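Side-chain contacts in hydrolase (PDB 6IAH), which acts as a haloacid dehalogenase superfamily phosphatase with diverse substrates, probably magnesium-dependent and possibly active on phosphoglycolate: residues Val104-Thr107 against Phe108-Arg112; Thr22-Thr25 against Ala26-Phe29; Val59-Ala62 against Leu63-Ala67. All coordinates share one frame; numbering follows the deposited sequence.

Contact 1: residues Val104-Thr107 against Phe108-Arg112; sequences VFNT and FYLGR
F108 opens the last turns of this helix by lying alongside V104, one turn back, with both side chains heading the same way. Its CG stands anti to its own carbonyl carbon and beside N (chi1 -79°), which swings the ring back along the helix until F108 CE2 is 3.5 Å from V104 CG1. The backbone makes the matching bond, F108 N to V104 O. Beyond this pair, F119 and F121 meet the F108 ring edge-to-face. Y109 repeats the pattern with F105: F105 CE1 is 3.9 Å from Y109 CB, while Y109 N donates to F105 O at 2.9 Å. The tyrosine ring, however, leaves that neighbour, since CG lies anti to N (chi1 180°), and its OH is bonded to E128. L110 hugs the backbone instead, its CB 3.2 Å from N106 O, and its N gives that oxygen a 2.8 Å bond tilted 26° from the carbonyl plane. G111 is where helical geometry ends. Its N makes two weak bonds, to T107 O at 2.9 Å and to N106 O at 3.4 Å, so N106 O receives two N-H groups as the helix ends. A positive phi then turns the chain out toward R112, whose NE forms a salt bridge with D120. This is a helix C-terminus closed by a glycine in positive phi, within the helical insertion that resembles a C1-type cap of the haloacid dehalogenase fold; the Y109 side chain lies about 6 Å from that of D8, a magnesium ligand.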
ATOM      1  N   VAL A 104     -11.626  -0.604 -14.233  1.00 24.11           N
ATOM      2  CA  VAL A 104     -12.726  -0.490 -13.228  1.00 23.50           C
ATOM      3  C   VAL A 104     -12.132  -0.173 -11.820  1.00 25.10           C
ATOM      4  O   VAL A 104     -12.607   0.719 -11.123  1.00 24.77           O
ATOM      5  CB  VAL A 104     -13.547  -1.768 -13.170  1.00 23.88           C
ATOM      6  CG1 VAL A 104     -14.456  -1.787 -11.926  1.00 21.43           C
ATOM      7  CG2 VAL A 104     -14.355  -1.958 -14.452  1.00 25.76           C
ATOM      8  N   PHE A 105     -11.050  -0.850 -11.444  1.00 22.70           N
ATOM      9  CA  PHE A 105     -10.430  -0.587 -10.151  1.00 25.50           C
ATOM     10  C   PHE A 105     -10.034   0.894 -10.042  1.00 24.80           C
ATOM     11  O   PHE A 105     -10.285   1.558  -9.030  1.00 23.17           O
ATOM     12  CB  PHE A 105      -9.229  -1.511  -9.922  1.00 25.71           C
ATOM     13  CG  PHE A 105      -8.681  -1.486  -8.518  1.00 25.82           C
ATOM     14  CD1 PHE A 105      -7.966  -0.388  -8.050  1.00 26.92           C
ATOM     15  CD2 PHE A 105      -8.888  -2.543  -7.656  1.00 28.78           C
ATOM     16  CE1 PHE A 105      -7.469  -0.374  -6.753  1.00 25.03           C
ATOM     17  CE2 PHE A 105      -8.361  -2.547  -6.384  1.00 28.07           C
ATOM     18  CZ  PHE A 105      -7.651  -1.461  -5.929  1.00 25.35           C
ATOM     19  N   ASN A 106      -9.331   1.399 -11.057  1.00 24.29           N
ATOM     20  CA  ASN A 106      -8.863   2.742 -11.004  1.00 25.04           C
ATOM     21  C   ASN A 106     -10.030   3.776 -10.993  1.00 24.86           C
ATOM     22  O   ASN A 106      -9.935   4.836 -10.343  1.00 22.64           O
ATOM     23  CB  ASN A 106      -7.889   3.039 -12.166  1.00 28.52           C
ATOM     24  CG  ASN A 106      -6.493   2.475 -11.941  1.00 31.69           C
ATOM     25  OD1 ASN A 106      -6.071   2.196 -10.833  1.00 33.12           O
ATOM     26  ND2 ASN A 106      -5.759   2.321 -13.023  1.00 34.96           N
ATOM     27  N   THR A 107     -11.096   3.498 -11.712  1.00 23.95           N
ATOM     28  CA  THR A 107     -12.312   4.297 -11.647  1.00 25.31           C
ATOM     29  C   THR A 107     -12.810   4.423 -10.177  1.00 24.15           C
ATOM     30  O   THR A 107     -13.091   5.530  -9.725  1.00 22.92           O
ATOM     31  CB  THR A 107     -13.393   3.711 -12.590  1.00 26.06           C
ATOM     32  OG1 THR A 107     -12.888   3.738 -13.944  1.00 26.19           O
ATOM     33  CG2 THR A 107     -14.686   4.517 -12.519  1.00 28.97           C
ATOM     34  N   PHE A 108     -12.840   3.309  -9.449  1.00 26.54           N
ATOM     35  CA  PHE A 108     -13.335   3.282  -8.059  1.00 26.37           C
ATOM     36  C   PHE A 108     -12.313   3.955  -7.092  1.00 29.01           C
ATOM     37  O   PHE A 108     -12.710   4.713  -6.211  1.00 25.39           O
ATOM     38  CB  PHE A 108     -13.616   1.859  -7.575  1.00 24.40           C
ATOM     39  CG  PHE A 108     -14.901   1.287  -8.061  1.00 24.34           C
ATOM     40  CD1 PHE A 108     -16.108   1.961  -7.862  1.00 24.72           C
ATOM     41  CD2 PHE A 108     -14.944   0.031  -8.683  1.00 23.30           C
ATOM     42  CE1 PHE A 108     -17.309   1.399  -8.313  1.00 24.74           C
ATOM     43  CE2 PHE A 108     -16.130  -0.514  -9.134  1.00 22.79           C
ATOM     44  CZ  PHE A 108     -17.310   0.148  -8.927  1.00 23.94           C
ATOM     45  N   TYR A 109     -11.012   3.711  -7.295  1.00 25.83           N
ATOM     46  CA  TYR A 109     -10.007   4.178  -6.335  1.00 25.25           C
ATOM     47  C   TYR A 109      -9.677   5.661  -6.605  1.00 24.52           C
ATOM     48  O   TYR A 109      -9.672   6.463  -5.664  1.00 22.55           O
ATOM     49  CB  TYR A 109      -8.721   3.296  -6.337  1.00 24.72           C
ATOM     50  CG  TYR A 109      -7.701   3.817  -5.338  1.00 24.81           C
ATOM     51  CD1 TYR A 109      -7.889   3.653  -3.972  1.00 26.46           C
ATOM     52  CD2 TYR A 109      -6.585   4.552  -5.775  1.00 25.91           C
ATOM     53  CE1 TYR A 109      -6.993   4.165  -3.034  1.00 26.40           C
ATOM     54  CE2 TYR A 109      -5.678   5.062  -4.864  1.00 27.11           C
ATOM     55  CZ  TYR A 109      -5.866   4.873  -3.519  1.00 28.04           C
ATOM     56  OH  TYR A 109      -4.961   5.437  -2.664  1.00 28.89           O
ATOM     57  N   LEU A 110      -9.385   5.998  -7.882  1.00 22.43           N
ATOM     58  CA  LEU A 110      -9.015   7.316  -8.280  1.00 23.37           C
ATOM     59  C   LEU A 110     -10.189   8.258  -8.632  1.00 25.58           C
ATOM     60  O   LEU A 110     -10.041   9.458  -8.474  1.00 22.73           O
ATOM     61  CB  LEU A 110      -8.032   7.283  -9.455  1.00 22.31           C
ATOM     62  CG  LEU A 110      -6.691   6.600  -9.201  1.00 25.34           C
ATOM     63  CD1 LEU A 110      -5.900   6.667 -10.493  1.00 27.36           C
ATOM     64  CD2 LEU A 110      -5.905   7.305  -8.102  1.00 25.24           C
ATOM     65  N   GLY A 111     -11.308   7.730  -9.128  1.00 24.70           N
ATOM     66  CA  GLY A 111     -12.453   8.556  -9.478  1.00 28.25           C
ATOM     67  C   GLY A 111     -12.083   9.569 -10.516  1.00 27.44           C
ATOM     68  O   GLY A 111     -11.395   9.231 -11.488  1.00 26.97           O
ATOM     69  N   ARG A 112     -12.365  10.842 -10.220  1.00 26.25           N
ATOM     70  CA  ARG A 112     -12.108  11.899 -11.187  1.00 27.16           C
ATOM     71  C   ARG A 112     -10.636  12.165 -11.426  1.00 24.10           C
ATOM     72  O   ARG A 112     -10.306  12.819 -12.439  1.00 27.56           O
ATOM     73  CB  ARG A 112     -12.815  13.193 -10.830  1.00 28.48           C
ATOM     74  CG  ARG A 112     -14.324  13.025 -10.774  1.00 30.31           C
ATOM     75  CD  ARG A 112     -14.925  14.312 -10.283  1.00 30.20           C
ATOM     76  NE  ARG A 112     -16.360  14.360 -10.524  1.00 31.00           N
ATOM     77  CZ  ARG A 112     -17.162  15.319 -10.090  1.00 30.32           C
ATOM     78  NH1 ARG A 112     -16.677  16.276  -9.349  1.00 34.28           N
ATOM     79  NH2 ARG A 112     -18.445  15.284 -10.366  1.00 31.00           N
TER

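Contact 2: residues Thr22-Thr25 against Ala26-Phe29; sequences TKLT and AEYF
K23 and E27 are joined by a salt bridge across one helical turn, and the two chains reach it by different routes. The lysine sets CG anti to N, stays extended through CE, then bends at its last torsion (chi4 -77°), which brings the ammonium back to the carboxylate. The glutamate starts with CG anti to the carbonyl carbon and beside N (chi1 -74°), passes close to the lysine backbone, E27 CG being 3.3 Å from K23 O, and runs straight to its carboxylate. K23 NZ meets E27 OE2 at 2.8 Å on the syn side, 18° out of the carboxylate plane; the second bond, to E27 OE1 at 3.2 Å, is weak. The lysine aliphatic chain also lies against the acid, with K23 CG 3.5 Å from E27 OE2. Neither charge is confined to this pair, for K23 NZ also bridges to E38 and E27 OE2 accepts the N-H of I39, so the carboxylate is gripped from both the helix and the segment beyond it.

This (i, i+4) ion pair belongs to helix 17-32, which follows the first strand and its metal-binding aspartates, as the first cap helix does in C1-type haloacid dehalogenase enzymes. On another side of the same helix the hydroxyls turn inward along the backbone: T22 OG1 bonds to Y18 O and T25 OG1 to A21 O. T25 O, meanwhile, accepts F29 N at 3.3 Å and also faces the edge of the F29 ring, where CD2 lies 3.2 Å away near the ring plane. Y28 CD1 sits 3.8 Å above one face of the F29 ring, offset toward its rim.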
ATOM      1  N   THR A  22     -11.142  -2.988  -3.960  1.00 21.40           N
ATOM      2  CA  THR A  22     -11.058  -4.368  -4.366  1.00 22.01           C
ATOM      3  C   THR A  22     -12.475  -4.986  -4.332  1.00 21.97           C
ATOM      4  O   THR A  22     -12.959  -5.599  -5.296  1.00 22.80           O
ATOM      5  CB  THR A  22     -10.046  -5.116  -3.495  1.00 25.31           C
ATOM      6  OG1 THR A  22      -8.724  -4.506  -3.655  1.00 25.44           O
ATOM      7  CG2 THR A  22      -9.965  -6.608  -3.846  1.00 26.81           C
ATOM      8  N   LYS A  23     -13.157  -4.758  -3.223  1.00 23.53           N
ATOM      9  CA  LYS A  23     -14.530  -5.234  -3.085  1.00 22.72           C
ATOM     10  C   LYS A  23     -15.466  -4.702  -4.173  1.00 22.80           C
ATOM     11  O   LYS A  23     -16.082  -5.470  -4.861  1.00 25.31           O
ATOM     12  CB  LYS A  23     -15.046  -4.828  -1.719  1.00 25.51           C
ATOM     13  CG  LYS A  23     -16.505  -5.180  -1.465  1.00 28.26           C
ATOM     14  CD  LYS A  23     -17.046  -4.301  -0.334  1.00 32.73           C
ATOM     15  CE  LYS A  23     -18.165  -4.978   0.406  1.00 35.00           C
ATOM     16  NZ  LYS A  23     -19.449  -4.978  -0.279  1.00 38.74           N
ATOM     17  N   LEU A  24     -15.525  -3.406  -4.377  1.00 23.59           N
ATOM     18  CA  LEU A  24     -16.380  -2.855  -5.392  1.00 25.39           C
ATOM     19  C   LEU A  24     -16.029  -3.284  -6.820  1.00 24.56           C
ATOM     20  O   LEU A  24     -16.906  -3.517  -7.663  1.00 21.72           O
ATOM     21  CB  LEU A  24     -16.411  -1.319  -5.314  1.00 26.38           C
ATOM     22  CG  LEU A  24     -16.922  -0.722  -4.012  1.00 28.31           C
ATOM     23  CD1 LEU A  24     -16.849   0.790  -4.165  1.00 29.72           C
ATOM     24  CD2 LEU A  24     -18.350  -1.203  -3.692  1.00 29.31           C
ATOM     25  N   THR A  25     -14.751  -3.353  -7.124  1.00 23.19           N
ATOM     26  CA  THR A  25     -14.352  -3.874  -8.439  1.00 23.99           C
ATOM     27  C   THR A  25     -14.819  -5.321  -8.687  1.00 22.59           C
ATOM     28  O   THR A  25     -15.363  -5.618  -9.733  1.00 24.63           O
ATOM     29  CB  THR A  25     -12.826  -3.845  -8.541  1.00 22.69           C
ATOM     30  OG1 THR A  25     -12.439  -2.492  -8.362  1.00 23.43           O
ATOM     31  CG2 THR A  25     -12.365  -4.448  -9.804  1.00 24.49           C
ATOM     32  N   ALA A  26     -14.614  -6.198  -7.724  1.00 23.33           N
ATOM     33  CA  ALA A  26     -15.014  -7.572  -7.859  1.00 23.10           C
ATOM     34  C   ALA A  26     -16.522  -7.594  -7.995  1.00 23.62           C
ATOM     35  O   ALA A  26     -17.046  -8.321  -8.844  1.00 21.26           O
ATOM     36  CB  ALA A  26     -14.562  -8.423  -6.694  1.00 23.67           C
ATOM     37  N   GLU A  27     -17.197  -6.786  -7.189  1.00 24.93           N
ATOM     38  CA  GLU A  27     -18.693  -6.830  -7.169  1.00 24.45           C
ATOM     39  C   GLU A  27     -19.267  -6.247  -8.432  1.00 25.64           C
ATOM     40  O   GLU A  27     -20.282  -6.735  -8.890  1.00 24.62           O
ATOM     41  CB  GLU A  27     -19.237  -6.168  -5.944  1.00 23.48           C
ATOM     42  CG  GLU A  27     -19.063  -6.972  -4.693  1.00 26.36           C
ATOM     43  CD  GLU A  27     -19.532  -6.228  -3.426  1.00 26.34           C
ATOM     44  OE1 GLU A  27     -19.892  -5.037  -3.497  1.00 28.47           O
ATOM     45  OE2 GLU A  27     -19.485  -6.866  -2.353  1.00 27.94           O
ATOM     46  N   TYR A  28     -18.543  -5.318  -9.089  1.00 24.46           N
ATOM     47  CA  TYR A  28     -18.914  -4.807 -10.406  1.00 26.20           C
ATOM     48  C   TYR A  28     -18.924  -5.971 -11.429  1.00 28.70           C
ATOM     49  O   TYR A  28     -19.891  -6.109 -12.181  1.00 25.10           O
ATOM     50  CB  TYR A  28     -17.923  -3.723 -10.856  1.00 29.54           C
ATOM     51  CG  TYR A  28     -18.138  -3.185 -12.247  1.00 28.28           C
ATOM     52  CD1 TYR A  28     -17.537  -3.798 -13.339  1.00 33.78           C
ATOM     53  CD2 TYR A  28     -18.976  -2.080 -12.478  1.00 33.51           C
ATOM     54  CE1 TYR A  28     -17.729  -3.338 -14.651  1.00 30.50           C
ATOM     55  CE2 TYR A  28     -19.177  -1.606 -13.790  1.00 38.55           C
ATOM     56  CZ  TYR A  28     -18.515  -2.242 -14.867  1.00 37.37           C
ATOM     57  OH  TYR A  28     -18.674  -1.846 -16.171  1.00 38.93           O
ATOM     58  N   PHE A  29     -17.848  -6.775 -11.491  1.00 24.54           N
ATOM     59  CA  PHE A  29     -17.834  -7.895 -12.474  1.00 21.66           C
ATOM     60  C   PHE A  29     -18.820  -8.979 -12.089  1.00 22.80           C
ATOM     61  O   PHE A  29     -19.479  -9.569 -12.944  1.00 22.18           O
ATOM     62  CB  PHE A  29     -16.447  -8.463 -12.619  1.00 23.91           C
ATOM     63  CG  PHE A  29     -15.586  -7.552 -13.388  1.00 23.50           C
ATOM     64  CD1 PHE A  29     -15.663  -7.552 -14.756  1.00 23.98           C
ATOM     65  CD2 PHE A  29     -14.873  -6.546 -12.739  1.00 23.94           C
ATOM     66  CE1 PHE A  29     -14.956  -6.630 -15.503  1.00 23.46           C
ATOM     67  CE2 PHE A  29     -14.161  -5.619 -13.498  1.00 23.41           C
ATOM     68  CZ  PHE A  29     -14.222  -5.656 -14.858  1.00 24.03           C
TER

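Contact 3: residues Val59-Ala62 against Leu63-Ala67; sequences VSEA and LILFA
Buried one-turn packing within a single helix is the kind of contact made by V59-A62 and L63-A67. Helix 56-68 belongs to the helical insertion, probably a C1-type cap of the haloacid dehalogenase fold, and lies between helices 17-32 and 85-92, away from the metal site. V59 and L63 run side by side in the same direction, with V59 CG1 4.0 Å from L63 CD1, an apolar contact. The next two residues rest on backbone carbonyls. I64 CG1, anti to its carbonyl carbon (chi1 -67°), is drawn back to 3.3 Å from S60 O, the same oxygen that accepts I64 N at 3.0 Å. L65 CG lies 3.7 Å from E61 O, which L65 N reaches at 3.2 Å along an almost straight N-H line of 172°. The carboxylate of E61, on a buried residue, pairs with R89 and accepts the N-H of V96, while S60 OG turns back to D56 O. Finally, F66 folds over the preceding turn: its N bonds to A62 O at 2.9 Å in the carbonyl plane, and its ring lays one face over A62 C, 4.2 Å above the ring plane and offset toward the rim.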
ATOM      1  N   VAL A  59      -5.703  -9.322  -7.251  1.00 23.15           N
ATOM      2  CA  VAL A  59      -6.487  -9.805  -6.115  1.00 23.80           C
ATOM      3  C   VAL A  59      -7.958  -9.740  -6.514  1.00 22.66           C
ATOM      4  O   VAL A  59      -8.669 -10.686  -6.242  1.00 22.67           O
ATOM      5  CB  VAL A  59      -6.270  -9.011  -4.806  1.00 24.16           C
ATOM      6  CG1 VAL A  59      -7.149  -9.578  -3.646  1.00 24.25           C
ATOM      7  CG2 VAL A  59      -4.818  -9.092  -4.342  1.00 25.88           C
ATOM      8  N   SER A  60      -8.389  -8.646  -7.165  1.00 23.82           N
ATOM      9  CA  SER A  60      -9.790  -8.493  -7.591  1.00 23.31           C
ATOM     10  C   SER A  60     -10.149  -9.646  -8.532  1.00 23.88           C
ATOM     11  O   SER A  60     -11.192 -10.309  -8.371  1.00 20.78           O
ATOM     12  CB  SER A  60     -10.025  -7.134  -8.266  1.00 24.22           C
ATOM     13  OG  SER A  60      -9.755  -6.030  -7.408  1.00 24.80           O
ATOM     14  N   GLU A  61      -9.284  -9.921  -9.502  1.00 19.85           N
ATOM     15  CA  GLU A  61      -9.507 -11.019 -10.428  1.00 21.04           C
ATOM     16  C   GLU A  61      -9.726 -12.389  -9.802  1.00 20.06           C
ATOM     17  O   GLU A  61     -10.662 -13.106 -10.179  1.00 23.33           O
ATOM     18  CB  GLU A  61      -8.348 -11.106 -11.477  1.00 19.95           C
ATOM     19  CG  GLU A  61      -8.583 -12.174 -12.515  1.00 20.28           C
ATOM     20  CD  GLU A  61      -7.360 -12.234 -13.516  1.00 23.35           C
ATOM     21  OE1 GLU A  61      -6.528 -11.353 -13.439  1.00 22.52           O
ATOM     22  OE2 GLU A  61      -7.274 -13.156 -14.328  1.00 22.53           O
ATOM     23  N   ALA A  62      -8.880 -12.705  -8.828  1.00 20.34           N
ATOM     24  CA  ALA A  62      -8.972 -13.907  -8.059  1.00 20.86           C
ATOM     25  C   ALA A  62     -10.347 -13.965  -7.367  1.00 23.03           C
ATOM     26  O   ALA A  62     -10.995 -14.955  -7.442  1.00 23.08           O
ATOM     27  CB  ALA A  62      -7.864 -13.961  -7.021  1.00 22.01           C
ATOM     28  N   LEU A  63     -10.746 -12.879  -6.745  1.00 23.48           N
ATOM     29  CA  LEU A  63     -12.023 -12.879  -5.986  1.00 25.99           C
ATOM     30  C   LEU A  63     -13.246 -13.023  -6.825  1.00 23.64           C
ATOM     31  O   LEU A  63     -14.270 -13.602  -6.379  1.00 23.65           O
ATOM     32  CB  LEU A  63     -12.114 -11.621  -5.125  1.00 27.50           C
ATOM     33  CG  LEU A  63     -11.166 -11.635  -3.928  1.00 28.34           C
ATOM     34  CD1 LEU A  63     -11.064 -10.254  -3.385  1.00 28.69           C
ATOM     35  CD2 LEU A  63     -11.596 -12.629  -2.837  1.00 28.25           C
ATOM     36  N   ILE A  64     -13.173 -12.487  -8.023  1.00 22.53           N
ATOM     37  CA  ILE A  64     -14.248 -12.597  -9.025  1.00 23.67           C
ATOM     38  C   ILE A  64     -14.471 -14.047  -9.416  1.00 23.57           C
ATOM     39  O   ILE A  64     -15.599 -14.604  -9.287  1.00 24.50           O
ATOM     40  CB  ILE A  64     -13.981 -11.748 -10.287  1.00 21.87           C
ATOM     41  CG1 ILE A  64     -14.039 -10.287  -9.949  1.00 22.08           C
ATOM     42  CG2 ILE A  64     -15.025 -12.053 -11.383  1.00 23.23           C
ATOM     43  CD1 ILE A  64     -13.377  -9.408 -11.002  1.00 22.42           C
ATOM     44  N   LEU A  65     -13.395 -14.692  -9.800  1.00 21.99           N
ATOM     45  CA  LEU A  65     -13.438 -16.104 -10.194  1.00 21.85           C
ATOM     46  C   LEU A  65     -13.864 -16.943  -9.020  1.00 24.51           C
ATOM     47  O   LEU A  65     -14.760 -17.790  -9.165  1.00 24.22           O
ATOM     48  CB  LEU A  65     -12.124 -16.589 -10.823  1.00 22.66           C
ATOM     49  CG  LEU A  65     -11.806 -15.928 -12.215  1.00 25.12           C
ATOM     50  CD1 LEU A  65     -10.358 -16.136 -12.673  1.00 24.63           C
ATOM     51  CD2 LEU A  65     -12.722 -16.439 -13.303  1.00 26.20           C
ATOM     52  N   PHE A  66     -13.303 -16.674  -7.843  1.00 22.32           N
ATOM     53  CA  PHE A  66     -13.652 -17.518  -6.686  1.00 23.05           C
ATOM     54  C   PHE A  66     -15.138 -17.382  -6.378  1.00 21.01           C
ATOM     55  O   PHE A  66     -15.788 -18.377  -6.085  1.00 27.85           O
ATOM     56  CB  PHE A  66     -12.901 -17.094  -5.406  1.00 25.65           C
ATOM     57  CG  PHE A  66     -11.417 -17.489  -5.350  1.00 24.30           C
ATOM     58  CD1 PHE A  66     -10.793 -18.128  -6.379  1.00 24.06           C
ATOM     59  CD2 PHE A  66     -10.689 -17.251  -4.182  1.00 27.21           C
ATOM     60  CE1 PHE A  66      -9.434 -18.493  -6.298  1.00 25.68           C
ATOM     61  CE2 PHE A  66      -9.336 -17.649  -4.084  1.00 26.31           C
ATOM     62  CZ  PHE A  66      -8.727 -18.231  -5.163  1.00 27.24           C
ATOM     63  N   ALA A  67     -15.633 -16.165  -6.380  1.00 22.53           N
ATOM     64  CA  ALA A  67     -17.058 -15.903  -6.036  1.00 24.69           C
ATOM     65  C   ALA A  67     -17.996 -16.377  -7.131  1.00 30.58           C
ATOM     66  O   ALA A  67     -19.126 -16.789  -6.832  1.00 27.05           O
ATOM     67  CB  ALA A  67     -17.292 -14.443  -5.733  1.00 25.33           C
TER

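Overall arrangement
The three contacts sit on three helices that pack together, with contact 2 touching both of the others. Its centre is about 9 Å from that of contact 3 and about 11 Å from that of contact 1, whereas the centres of contacts 1 and 3 are about 18 Å apart. F105 of contact 1 spans the group, its CE2 3.4 Å from T22 OG1 and its CD2 3.6 Å from S60 OG. I64 of contact 3 meets contact 2, where its CG1 is 3.6 Å from A26 CA. Toward the active site, contact 1 approaches with Y109, whose side chain is about 12 Å from a bound magnesium ion; in contact 2 the K23 side chain is about 9 Å from that of E16, a residue of a second magnesium site.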